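Local coordinates for MlnE (Bacillus amyloliquefaciens subsp. plantarum, PDB 5D2E), which forms the N-terminal B-type ketoreductase of the macrolactin polyketide assembly line and binds NADP, probably to reduce beta-keto groups of carrier-bound intermediates, at residues L285-F289 against W449-A454; K34-M40 against Q494-G500; L277-A282 against L301-G305; E27-S31 against S476-A482. All coordinates share one frame; numbering follows the deposited sequence.

Interaction 1. Residues L285-F289 against W449-A454; sequences LGYLF and WPLWDA. With NAP (NADP nicotinamide-adenine-dinucleotide phosphate), chain B.
Leu-285 spreads its two methyls against Trp-452 while its inner carbons face the bound NADP. CB lies 3.7 Å from NAP O2N, the phosphate oxygen that also accepts a hydrogen bond from Leu-285 N (2.8 Å). CG comes next and passes NAP O5D; chi1 of -68° sets it beside the backbone N, on the cofactor side. There the branches part. CD1 fits between the indole and the nicotinamide ribose, 3.5 Å from Trp-452 NE1, whereas CD2 sits over one indole face in a CH-pi contact, 3.8 Å from the centroid of the five-membered ring and 18° off its normal. Farther along the indole, Leu-288 CD2 presses on Trp-452 CZ3 at 3.4 Å. Phe-289 reaches both tryptophans obliquely, with CZ 3.9 Å from Trp-449 CZ2. Trp-452 in turn sets its CZ2 over a face of Trp-449, and its backbone N donates a nearly straight bond to the carboxamide oxygen NAP O7N (2.8 Å). The contact thus joins the first turns of helix 284-296 to the end of strand 443-453 across the NADP pocket; Phe-406 and Phe-484 meet Phe-289 edge-to-face, Phe-406 also meets Trp-449 that way, and Leu-475 of strand 475-476 touches both tryptophans.

Interaction 2. Residues K34-M40 against Q494-G500; sequences KTHLYEM and QLAVISG
His-36 with Ile-498 and Tyr-38 with Ala-496 are the hydrogen-bonded pairs of an antiparallel strand pairing that ties the N-terminal strand 35-46 to strand 494-499, the last strand of the catalytic Rossmann-like half. Each of these four residues gives its N-H and takes one at its C=O. Ile-498 N meets His-36 O at 3.1 Å, and Tyr-38 N meets Ala-496 O at 2.8 Å. Beyond them, Gly-500 N closes the pairing on Lys-34 O (2.7 Å), an oxygen also approached by the CA of Ser-499. The carbonyl of Gly-500 is satisfied by a side chain: His-36 NE2 donates to Gly-500 O at 2.8 Å, with the oxygen only 4° out of the imidazole plane. The bond therefore fixes the ring's rotation and identifies NE2 as protonated.

Waters serve both ends. One joins Thr-35 OG1 to Ser-499 OG, which is also hydrogen-bonded to Glu-473 O; the other accepts from Met-40 N and donates to Gln-494 O. Gln-494 NE2 is hydrogen-bonded to Asn-448 OD1.

Apolar contacts are made on both faces. Leu-37 CD2 and Val-497 CG2 lie side by side, 3.7 Å apart, on the face next to helix 477-488. On the face under helix 502-509, Tyr-38 and Ile-498 cross at about a right angle: Ile-498 CD1 rides over the phenol ring, offset toward its rim, 3.9 Å from the Tyr-38 centroid.

Interaction 3. Residues L277-A282 against L301-G305; sequences LITGGA and LILTG. With NAP (NADP nicotinamide-adenine-dinucleotide phosphate), chain B.
The opening beta-alpha-beta crossover of the Rossmann fold brings Leu-277, Ile-278 and Thr-279 alongside Ile-302, Leu-303 and Thr-304 as parallel neighbours, and the glycine-rich turn that follows is consistent with the GGxGxxG motif of polyketide ketoreductases. Ile-278 is bonded through both its N-H and its C=O: its N donates to Ile-302 O at 2.9 Å, and its O accepts from Thr-304 N at 3.0 Å. A type II turn from Ile-278 to Gly-281 follows and brings Gly-281 N to Thr-304 O, a hydrogen bond of 3.1 Å made from 35° out of the carbonyl plane. The bare CA of Gly-281 receives Leu-303 CB at 3.9 Å, a close fit at the turn. Gly-280, with positive phi, puts its CA 3.6 Å from NAP O4B of the adenosine ribose, while Gly-305 CA lies 3.4 Å from the adenine nitrogen NAP N3A. Both strand ends thus line the adenosine part of the pocket.

Among the side chains, Leu-277 swings CG anti to its own N (chi1 170°) and brings CD1 across to Thr-304 OG1 at 3.5 Å. Thr-279 OG1 is hydrogen-bonded to His-359 ND1 and Ala-361 N.

Helix 284-296 covers the Ile-278 and Leu-303 face through Ala-290, helix 337-351 covers the face of Leu-277, Ile-302 and Thr-304, and strands 356-359 and 326-329 continue the sheet on its two flanks.

Interaction 4. Residues E27-S31 against S476-A482; sequences ELIKS and SAQAGLA
Glu-27 supplies the one direct hydrogen bond between the two segments: its OE1 accepts from Gln-478 N at 2.9 Å, with an N-H...O angle of 161°, and is met nearly along its C-O axis. The extended chain, with CG anti to the backbone N (chi1 172°), carries the carboxylate out to the first turn of helix 477-488, where its negative charge would probably be favoured by the helix dipole. The same turn has its own cap. Ser-476, at the N-cap position, accepts from Ala-479 N at its OG (3.3 Å). A water then couples that OG to the opposite helix by donating to Glu-27 O at 2.7 Å. Ser-31, at the other end of its segment, folds its hydroxyl back on Leu-28 O (2.7 Å), in the carbonyl plane and on a lone pair.

The remaining contacts are van der Waals packing. Glu-27 and Gln-478 cross at about a right angle, Glu-27 CG lying 4.0 Å from Gln-478 CB. Leu-28 sends CD1 alongside the helix to Ala-482 CB, 4.3 Å away, passing Ala-479 CA on the way, and Ser-31 CB sits 3.9 Å from Ala-479 CB.

This surface contact places helix 22-30, which also packs through Leu-28 on Ile-11 of helix 6-16, against the start of helix 477-488; Leu-481 of that helix packs on Phe-289 and Tyr-292 of helix 284-296.

Interactions 1, 2 and 3 are buried, whereas interaction 4 lies at the surface, and the chemistry follows. Interactions 2 and 3 are strand pairings held by backbone hydrogen bonds, antiparallel in one and parallel in the other; their centres are about 25 Å apart. Interaction 1 has no hydrogen bond between its segments and depends on aromatic and aliphatic packing; it shares NADP with interaction 3, whose strands flank helix 284-296 in sequence. Interaction 4 is joined by a carboxylate on a backbone N-H and by a water, beside a capped helix start. Helix 477-488 touches interactions 1 and 2 and forms half of interaction 4: Gly-480 packs on Trp-449 and Trp-452, and Ala-479 touches Thr-35.

Interaction 1. Residues L285-F289 against W449-A454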
# COMPACT_ATOMS: atom_id res chain seq x y z
N LEU A 285 7.29 14.59 10.10
CA LEU A 285 8.01 13.38 10.54
C LEU A 285 9.41 13.37 10.02
O LEU A 285 10.36 12.98 10.71
CB LEU A 285 7.29 12.12 10.06
CG LEU A 285 5.95 11.85 10.72
CD1 LEU A 285 5.52 10.40 10.49
CD2 LEU A 285 6.02 12.17 12.21
N GLY A 286 9.57 13.79 8.78
CA GLY A 286 10.91 13.81 8.14
C GLY A 286 11.96 14.57 8.98
O GLY A 286 13.10 14.12 9.17
N TYR A 287 11.56 15.76 9.46
CA TYR A 287 12.41 16.60 10.27
C TYR A 287 12.58 16.05 11.68
O TYR A 287 13.65 16.13 12.21
CB TYR A 287 11.91 18.09 10.26
CG TYR A 287 12.89 18.96 11.02
CD1 TYR A 287 14.14 19.19 10.50
CD2 TYR A 287 12.62 19.41 12.31
CE1 TYR A 287 15.10 19.93 11.21
CE2 TYR A 287 13.57 20.15 13.03
CZ TYR A 287 14.81 20.39 12.47
OH TYR A 287 15.78 21.12 13.13
N LEU A 288 11.55 15.44 12.26
CA LEU A 288 11.59 14.86 13.57
C LEU A 288 12.62 13.73 13.55
O LEU A 288 13.46 13.65 14.42
CB LEU A 288 10.24 14.30 13.93
CG LEU A 288 10.12 13.62 15.29
CD1 LEU A 288 10.05 14.76 16.29
CD2 LEU A 288 8.91 12.72 15.50
N PHE A 289 12.59 12.89 12.53
CA PHE A 289 13.67 11.90 12.33
C PHE A 289 15.05 12.50 12.00
O PHE A 289 16.10 11.96 12.44
CB PHE A 289 13.25 10.80 11.31
CG PHE A 289 12.32 9.81 11.92
CD1 PHE A 289 10.97 10.08 12.02
CD2 PHE A 289 12.81 8.65 12.48
CE1 PHE A 289 10.09 9.18 12.65
CE2 PHE A 289 11.95 7.76 13.07
CZ PHE A 289 10.60 8.03 13.18
N TRP A 449 2.65 3.55 10.10
CA TRP A 449 2.41 4.51 11.19
C TRP A 449 0.93 4.89 11.38
O TRP A 449 0.22 5.08 10.41
CB TRP A 449 3.12 5.80 10.87
CG TRP A 449 4.59 5.76 10.86
CD1 TRP A 449 5.39 6.09 9.79
CD2 TRP A 449 5.48 5.44 11.93
NE1 TRP A 449 6.68 5.99 10.14
CE2 TRP A 449 6.78 5.60 11.44
CE3 TRP A 449 5.31 5.06 13.27
CZ2 TRP A 449 7.93 5.41 12.26
CZ3 TRP A 449 6.46 4.92 14.10
CH2 TRP A 449 7.75 5.02 13.56
N PRO A 450 0.48 4.99 12.63
CA PRO A 450 -0.78 5.61 12.93
C PRO A 450 -0.60 7.14 12.96
O PRO A 450 0.48 7.67 12.62
CB PRO A 450 -1.08 5.04 14.29
CG PRO A 450 0.26 5.13 14.94
CD PRO A 450 1.28 4.87 13.85
N LEU A 451 -1.67 7.86 13.35
CA LEU A 451 -1.61 9.34 13.52
C LEU A 451 -0.71 9.71 14.69
O LEU A 451 -0.78 9.10 15.77
CB LEU A 451 -2.98 9.95 13.79
CG LEU A 451 -3.79 10.11 12.54
CD1 LEU A 451 -5.23 10.49 12.94
CD2 LEU A 451 -3.12 11.13 11.63
N TRP A 452 0.20 10.60 14.39
CA TRP A 452 1.13 11.11 15.38
C TRP A 452 0.62 12.47 15.93
O TRP A 452 -0.07 13.20 15.25
CB TRP A 452 2.44 11.44 14.78
CG TRP A 452 3.29 10.34 14.32
CD1 TRP A 452 2.99 9.46 13.34
CD2 TRP A 452 4.62 10.06 14.75
NE1 TRP A 452 4.05 8.61 13.15
CE2 TRP A 452 5.08 8.97 13.97
CE3 TRP A 452 5.49 10.63 15.69
CZ2 TRP A 452 6.36 8.44 14.12
CZ3 TRP A 452 6.76 10.11 15.84
CH2 TRP A 452 7.19 9.02 15.06
N ASP A 453 1.01 12.73 17.17
CA ASP A 453 0.90 14.05 17.86
C ASP A 453 2.30 14.69 17.72
O ASP A 453 3.10 14.68 18.65
CB ASP A 453 0.55 13.74 19.32
CG ASP A 453 0.32 14.96 20.16
OD1 ASP A 453 -0.01 16.02 19.61
OD2 ASP A 453 0.42 14.81 21.40
N ALA A 454 2.62 15.15 16.50
CA ALA A 454 3.95 15.72 16.14
C ALA A 454 3.97 16.14 14.65
O ALA A 454 3.28 15.53 13.81
CB ALA A 454 5.10 14.75 16.43
PA NAP B . 4.27 16.40 5.84
O1A NAP B . 4.76 17.35 6.97
O2A NAP B . 3.38 16.88 4.70
O5B NAP B . 5.64 15.92 5.16
C5B NAP B . 5.60 15.21 3.92
C4B NAP B . 6.63 15.91 3.07
O4B NAP B . 6.65 15.26 1.79
C3B NAP B . 6.32 17.41 2.77
O3B NAP B . 7.28 18.26 3.41
C2B NAP B . 6.47 17.53 1.25
O2B NAP B . 7.19 18.67 0.90
C1B NAP B . 7.17 16.20 0.87
N9A NAP B . 6.85 15.70 -0.46
C8A NAP B . 5.59 15.44 -0.99
N7A NAP B . 5.69 15.04 -2.31
C5A NAP B . 7.01 14.97 -2.59
C6A NAP B . 7.80 14.63 -3.75
N6A NAP B . 7.13 14.21 -4.88
N1A NAP B . 9.20 14.78 -3.67
C2A NAP B . 9.78 15.19 -2.53
N3A NAP B . 9.09 15.53 -1.41
C4A NAP B . 7.76 15.44 -1.38
O3 NAP B . 3.57 15.07 6.47
PN NAP B . 4.06 14.24 7.77
O1N NAP B . 2.98 14.29 8.84
O2N NAP B . 5.51 14.59 7.95
O5D NAP B . 4.09 12.69 7.31
C5D NAP B . 5.30 12.26 6.62
C4D NAP B . 5.17 10.83 6.08
O4D NAP B . 4.72 9.92 7.08
C3D NAP B . 4.12 10.80 4.97
O3D NAP B . 4.62 10.01 3.90
C2D NAP B . 2.88 10.20 5.61
O2D NAP B . 2.02 9.54 4.64
C1D NAP B . 3.46 9.29 6.73
N1N NAP B . 2.48 9.18 7.85
C2N NAP B . 2.26 10.23 8.72
C3N NAP B . 1.35 10.19 9.79
C7N NAP B . 1.14 11.39 10.76
O7N NAP B . 0.28 11.34 11.64
N7N NAP B . 1.89 12.50 10.72
C4N NAP B . 0.59 9.02 9.93
C5N NAP B . 0.78 7.97 9.02
C6N NAP B . 1.74 8.06 8.00
P2B NAP B . 7.07 19.43 -0.56
O1X NAP B . 5.63 19.85 -0.78
O2X NAP B . 8.09 20.61 -0.47
O3X NAP B . 7.48 18.40 -1.58

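Interaction 2. Residues K34-M40 against Q494-G500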
# COMPACT_ATOMS: atom_id res chain seq x y z
N LYS A 34 0.92 1.88 25.75
CA LYS A 34 0.08 2.41 24.70
C LYS A 34 0.60 2.14 23.29
O LYS A 34 -0.15 2.33 22.37
CB LYS A 34 -0.15 3.91 24.85
CG LYS A 34 -0.68 4.33 26.21
CD LYS A 34 -2.04 3.69 26.52
CE LYS A 34 -2.47 3.97 27.95
NZ LYS A 34 -2.17 5.41 28.23
N THR A 35 1.87 1.74 23.13
CA THR A 35 2.46 1.60 21.79
C THR A 35 2.77 0.15 21.56
O THR A 35 3.51 -0.46 22.31
CB THR A 35 3.72 2.42 21.68
OG1 THR A 35 3.41 3.75 22.05
CG2 THR A 35 4.24 2.48 20.25
N HIS A 36 2.19 -0.43 20.53
CA HIS A 36 2.37 -1.85 20.25
C HIS A 36 2.79 -2.04 18.74
O HIS A 36 2.31 -1.30 17.86
CB HIS A 36 1.04 -2.57 20.54
CG HIS A 36 0.30 -2.03 21.74
ND1 HIS A 36 0.56 -2.46 23.03
CD2 HIS A 36 -0.69 -1.11 21.83
CE1 HIS A 36 -0.23 -1.80 23.87
NE2 HIS A 36 -1.01 -0.99 23.17
N LEU A 37 3.71 -2.97 18.49
CA LEU A 37 4.09 -3.34 17.13
C LEU A 37 3.38 -4.62 16.70
O LEU A 37 3.16 -5.53 17.51
CB LEU A 37 5.56 -3.53 17.04
CG LEU A 37 6.54 -2.48 17.53
CD1 LEU A 37 7.90 -2.88 16.97
CD2 LEU A 37 6.22 -1.10 17.05
N TYR A 38 2.95 -4.64 15.44
CA TYR A 38 2.20 -5.70 14.84
C TYR A 38 2.86 -6.14 13.49
O TYR A 38 3.50 -5.36 12.81
CB TYR A 38 0.76 -5.24 14.56
CG TYR A 38 0.03 -4.88 15.81
CD1 TYR A 38 0.26 -3.65 16.43
CD2 TYR A 38 -0.84 -5.73 16.39
CE1 TYR A 38 -0.38 -3.32 17.59
CE2 TYR A 38 -1.49 -5.42 17.57
CZ TYR A 38 -1.26 -4.21 18.16
OH TYR A 38 -1.90 -3.89 19.33
N GLU A 39 2.69 -7.41 13.17
CA GLU A 39 3.16 -7.98 11.92
C GLU A 39 2.08 -8.87 11.34
O GLU A 39 1.20 -9.40 12.06
CB GLU A 39 4.49 -8.76 12.10
CG GLU A 39 4.36 -9.97 12.97
CD GLU A 39 5.68 -10.53 13.50
OE1 GLU A 39 6.73 -10.25 12.92
OE2 GLU A 39 5.65 -11.18 14.59
N MET A 40 2.17 -9.08 10.02
CA MET A 40 1.23 -9.95 9.35
C MET A 40 1.52 -11.40 9.71
O MET A 40 2.67 -11.84 9.68
CB MET A 40 1.33 -9.76 7.85
CG MET A 40 0.81 -8.41 7.41
SD MET A 40 -0.95 -8.32 7.72
CE MET A 40 -1.22 -6.67 7.02
N GLN A 494 7.85 -5.66 7.26
CA GLN A 494 6.69 -4.77 7.41
C GLN A 494 6.20 -4.83 8.85
O GLN A 494 5.91 -5.94 9.37
CB GLN A 494 5.51 -5.16 6.53
CG GLN A 494 4.30 -4.18 6.70
CD GLN A 494 3.04 -4.58 5.90
OE1 GLN A 494 3.05 -5.58 5.19
NE2 GLN A 494 1.98 -3.83 6.05
N LEU A 495 6.11 -3.66 9.49
CA LEU A 495 5.60 -3.58 10.85
C LEU A 495 4.60 -2.43 10.96
O LEU A 495 4.82 -1.39 10.38
CB LEU A 495 6.75 -3.37 11.86
CG LEU A 495 7.66 -4.61 12.09
CD1 LEU A 495 8.90 -4.17 12.83
CD2 LEU A 495 6.94 -5.70 12.87
N ALA A 496 3.48 -2.70 11.63
CA ALA A 496 2.47 -1.70 11.93
C ALA A 496 2.61 -1.25 13.40
O ALA A 496 2.78 -2.04 14.29
CB ALA A 496 1.12 -2.21 11.72
N VAL A 497 2.45 0.05 13.60
CA VAL A 497 2.53 0.65 14.92
C VAL A 497 1.13 1.16 15.22
O VAL A 497 0.58 1.91 14.43
CB VAL A 497 3.54 1.80 15.00
CG1 VAL A 497 3.51 2.39 16.42
CG2 VAL A 497 4.98 1.39 14.64
N ILE A 498 0.54 0.66 16.30
CA ILE A 498 -0.78 1.04 16.75
C ILE A 498 -0.71 1.53 18.23
O ILE A 498 -0.17 0.85 19.11
CB ILE A 498 -1.80 -0.09 16.61
CG1 ILE A 498 -1.69 -0.75 15.20
CG2 ILE A 498 -3.20 0.48 16.78
CD1 ILE A 498 -2.67 -1.87 15.05
N SER A 499 -1.27 2.71 18.45
CA SER A 499 -1.19 3.44 19.74
C SER A 499 -2.60 3.45 20.40
O SER A 499 -3.57 3.95 19.82
CB SER A 499 -0.66 4.85 19.48
OG SER A 499 -0.69 5.63 20.66
N GLY A 500 -2.67 2.86 21.58
CA GLY A 500 -3.91 2.76 22.34
C GLY A 500 -3.95 1.58 23.30
O GLY A 500 -2.91 1.01 23.67
O HOH W 1 1.63 5.44 22.12
O HOH W 2 4.41 -8.06 8.57

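Interaction 3. Residues L277-A282 against L301-G305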
# COMPACT_ATOMS: atom_id res chain seq x y z
N LEU A 277 19.68 10.15 3.47
CA LEU A 277 18.69 10.93 2.71
C LEU A 277 17.36 10.78 3.37
O LEU A 277 16.93 9.67 3.61
CB LEU A 277 18.59 10.42 1.30
CG LEU A 277 17.46 10.91 0.37
CD1 LEU A 277 17.57 12.42 0.22
CD2 LEU A 277 17.59 10.23 -0.97
N ILE A 278 16.69 11.89 3.64
CA ILE A 278 15.34 11.86 4.12
C ILE A 278 14.51 12.61 3.14
O ILE A 278 14.62 13.85 2.99
CB ILE A 278 15.23 12.52 5.48
CG1 ILE A 278 16.26 11.90 6.42
CG2 ILE A 278 13.86 12.33 6.07
CD1 ILE A 278 16.21 12.42 7.85
N THR A 279 13.65 11.87 2.47
CA THR A 279 12.69 12.49 1.57
C THR A 279 11.53 13.02 2.39
O THR A 279 11.19 12.47 3.48
CB THR A 279 12.14 11.50 0.49
OG1 THR A 279 11.31 10.53 1.11
CG2 THR A 279 13.26 10.90 -0.34
N GLY A 280 10.94 14.12 1.94
CA GLY A 280 10.03 14.86 2.83
C GLY A 280 10.72 15.31 4.12
O GLY A 280 10.08 15.46 5.17
N GLY A 281 12.02 15.58 3.98
CA GLY A 281 12.94 15.85 5.08
C GLY A 281 12.70 17.16 5.81
O GLY A 281 13.10 17.28 6.95
N ALA A 282 12.01 18.10 5.16
CA ALA A 282 11.59 19.33 5.85
C ALA A 282 10.15 19.26 6.44
O ALA A 282 9.74 20.19 7.09
CB ALA A 282 11.71 20.52 4.92
N LEU A 301 23.37 14.74 6.53
CA LEU A 301 21.96 14.56 6.19
C LEU A 301 21.58 15.33 4.95
O LEU A 301 21.92 16.52 4.84
CB LEU A 301 21.13 15.08 7.34
CG LEU A 301 21.26 14.28 8.61
CD1 LEU A 301 20.58 14.91 9.82
CD2 LEU A 301 20.73 12.90 8.40
N ILE A 302 20.85 14.71 4.03
CA ILE A 302 20.27 15.46 2.89
C ILE A 302 18.77 15.38 3.00
O ILE A 302 18.23 14.29 3.13
CB ILE A 302 20.69 14.86 1.59
CG1 ILE A 302 22.21 14.89 1.46
CG2 ILE A 302 20.01 15.57 0.41
CD1 ILE A 302 22.91 13.68 2.04
N LEU A 303 18.12 16.54 3.17
CA LEU A 303 16.64 16.63 3.32
C LEU A 303 16.15 17.04 1.97
O LEU A 303 16.77 17.94 1.34
CB LEU A 303 16.27 17.72 4.31
CG LEU A 303 16.89 17.73 5.72
CD1 LEU A 303 16.28 18.74 6.68
CD2 LEU A 303 16.82 16.34 6.34
N THR A 304 15.11 16.35 1.46
CA THR A 304 14.59 16.63 0.14
C THR A 304 13.10 16.82 0.23
O THR A 304 12.39 16.15 0.98
CB THR A 304 14.99 15.55 -0.90
OG1 THR A 304 16.41 15.46 -0.95
CG2 THR A 304 14.59 15.97 -2.22
N GLY A 305 12.64 17.85 -0.47
CA GLY A 305 11.19 18.10 -0.73
C GLY A 305 11.12 18.82 -2.07
O GLY A 305 12.13 19.18 -2.67
PA NAP B . 4.27 16.40 5.84
O1A NAP B . 4.76 17.35 6.97
O2A NAP B . 3.38 16.88 4.70
O5B NAP B . 5.64 15.92 5.16
C5B NAP B . 5.60 15.21 3.92
C4B NAP B . 6.63 15.91 3.07
O4B NAP B . 6.65 15.26 1.79
C3B NAP B . 6.32 17.41 2.77
O3B NAP B . 7.28 18.26 3.41
C2B NAP B . 6.47 17.53 1.25
O2B NAP B . 7.19 18.67 0.90
C1B NAP B . 7.17 16.20 0.87
N9A NAP B . 6.85 15.70 -0.46
C8A NAP B . 5.59 15.44 -0.99
N7A NAP B . 5.69 15.04 -2.31
C5A NAP B . 7.01 14.97 -2.59
C6A NAP B . 7.80 14.63 -3.75
N6A NAP B . 7.13 14.21 -4.88
N1A NAP B . 9.20 14.78 -3.67
C2A NAP B . 9.78 15.19 -2.53
N3A NAP B . 9.09 15.53 -1.41
C4A NAP B . 7.76 15.44 -1.38
O3 NAP B . 3.57 15.07 6.47
PN NAP B . 4.06 14.24 7.77
O1N NAP B . 2.98 14.29 8.84
O2N NAP B . 5.51 14.59 7.95
O5D NAP B . 4.09 12.69 7.31
C5D NAP B . 5.30 12.26 6.62
C4D NAP B . 5.17 10.83 6.08
O4D NAP B . 4.72 9.92 7.08
C3D NAP B . 4.12 10.80 4.97
O3D NAP B . 4.62 10.01 3.90
C2D NAP B . 2.88 10.20 5.61
O2D NAP B . 2.02 9.54 4.64
C1D NAP B . 3.46 9.29 6.73
N1N NAP B . 2.48 9.18 7.85
C2N NAP B . 2.26 10.23 8.72
C3N NAP B . 1.35 10.19 9.79
C7N NAP B . 1.14 11.39 10.76
O7N NAP B . 0.28 11.34 11.64
N7N NAP B . 1.89 12.50 10.72
C4N NAP B . 0.59 9.02 9.93
C5N NAP B . 0.78 7.97 9.02
C6N NAP B . 1.74 8.06 8.00
P2B NAP B . 7.07 19.43 -0.56
O1X NAP B . 5.63 19.85 -0.78
O2X NAP B . 8.09 20.61 -0.47
O3X NAP B . 7.48 18.40 -1.58

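Interaction 4. Residues E27-S31 against S476-A482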
# COMPACT_ATOMS: atom_id res chain seq x y z
N GLU A 27 8.03 11.87 28.85
CA GLU A 27 7.04 11.67 27.77
C GLU A 27 6.94 10.16 27.43
O GLU A 27 5.83 9.59 27.35
CB GLU A 27 7.36 12.53 26.54
CG GLU A 27 6.48 12.24 25.30
CD GLU A 27 6.69 13.21 24.11
OE1 GLU A 27 7.07 12.76 23.01
OE2 GLU A 27 6.47 14.44 24.25
N LEU A 28 8.09 9.48 27.34
CA LEU A 28 8.08 8.03 27.02
C LEU A 28 7.38 7.22 28.09
O LEU A 28 6.54 6.34 27.80
CB LEU A 28 9.50 7.52 26.80
CG LEU A 28 9.76 6.15 26.15
CD1 LEU A 28 8.73 5.83 25.06
CD2 LEU A 28 11.17 6.18 25.59
N ILE A 29 7.64 7.54 29.36
CA ILE A 29 6.97 6.78 30.44
C ILE A 29 5.45 6.94 30.40
O ILE A 29 4.69 5.98 30.67
CB ILE A 29 7.51 7.21 31.84
CG1 ILE A 29 8.94 6.69 32.02
CG2 ILE A 29 6.58 6.71 32.96
CD1 ILE A 29 9.80 7.54 32.93
N LYS A 30 5.00 8.15 30.09
CA LYS A 30 3.59 8.44 30.00
C LYS A 30 2.94 7.63 28.89
O LYS A 30 1.75 7.36 28.99
CB LYS A 30 3.37 9.91 29.72
CG LYS A 30 3.73 10.79 30.91
CD LYS A 30 3.63 12.24 30.50
CE LYS A 30 3.44 13.14 31.71
NZ LYS A 30 3.83 14.53 31.34
N SER A 31 3.73 7.24 27.86
CA SER A 31 3.20 6.38 26.77
C SER A 31 3.21 4.87 27.08
O SER A 31 2.73 4.09 26.26
CB SER A 31 3.97 6.60 25.48
OG SER A 31 5.23 5.89 25.47
N SER A 476 2.80 9.73 20.46
CA SER A 476 3.65 10.86 20.81
C SER A 476 4.97 10.74 20.10
O SER A 476 5.38 9.63 19.74
CB SER A 476 3.88 10.87 22.35
OG SER A 476 4.75 9.84 22.80
N ALA A 477 5.66 11.86 19.93
CA ALA A 477 6.97 11.91 19.31
C ALA A 477 7.94 10.87 19.86
O ALA A 477 8.60 10.15 19.10
CB ALA A 477 7.59 13.30 19.47
N GLN A 478 8.07 10.79 21.18
CA GLN A 478 8.99 9.85 21.78
C GLN A 478 8.59 8.39 21.60
O GLN A 478 9.42 7.55 21.41
CB GLN A 478 9.17 10.15 23.28
CG GLN A 478 10.05 11.40 23.49
CD GLN A 478 11.44 11.21 22.90
OE1 GLN A 478 12.12 10.23 23.22
NE2 GLN A 478 11.84 12.09 22.02
N ALA A 479 7.33 8.10 21.79
CA ALA A 479 6.82 6.78 21.59
C ALA A 479 7.10 6.28 20.12
O ALA A 479 7.41 5.11 19.93
CB ALA A 479 5.36 6.80 21.86
N GLY A 480 6.95 7.19 19.16
CA GLY A 480 7.08 6.90 17.74
C GLY A 480 8.54 6.70 17.40
O GLY A 480 8.90 5.76 16.72
N LEU A 481 9.41 7.56 17.94
CA LEU A 481 10.84 7.36 17.79
C LEU A 481 11.29 6.06 18.34
O LEU A 481 12.09 5.35 17.72
CB LEU A 481 11.68 8.46 18.41
CG LEU A 481 11.50 9.74 17.66
CD1 LEU A 481 12.04 10.89 18.51
CD2 LEU A 481 12.11 9.70 16.27
N ALA A 482 10.77 5.69 19.50
CA ALA A 482 11.17 4.45 20.08
C ALA A 482 10.60 3.21 19.29
O ALA A 482 11.20 2.14 19.32
CB ALA A 482 10.70 4.36 21.49
O HOH W 3 3.86 10.06 25.60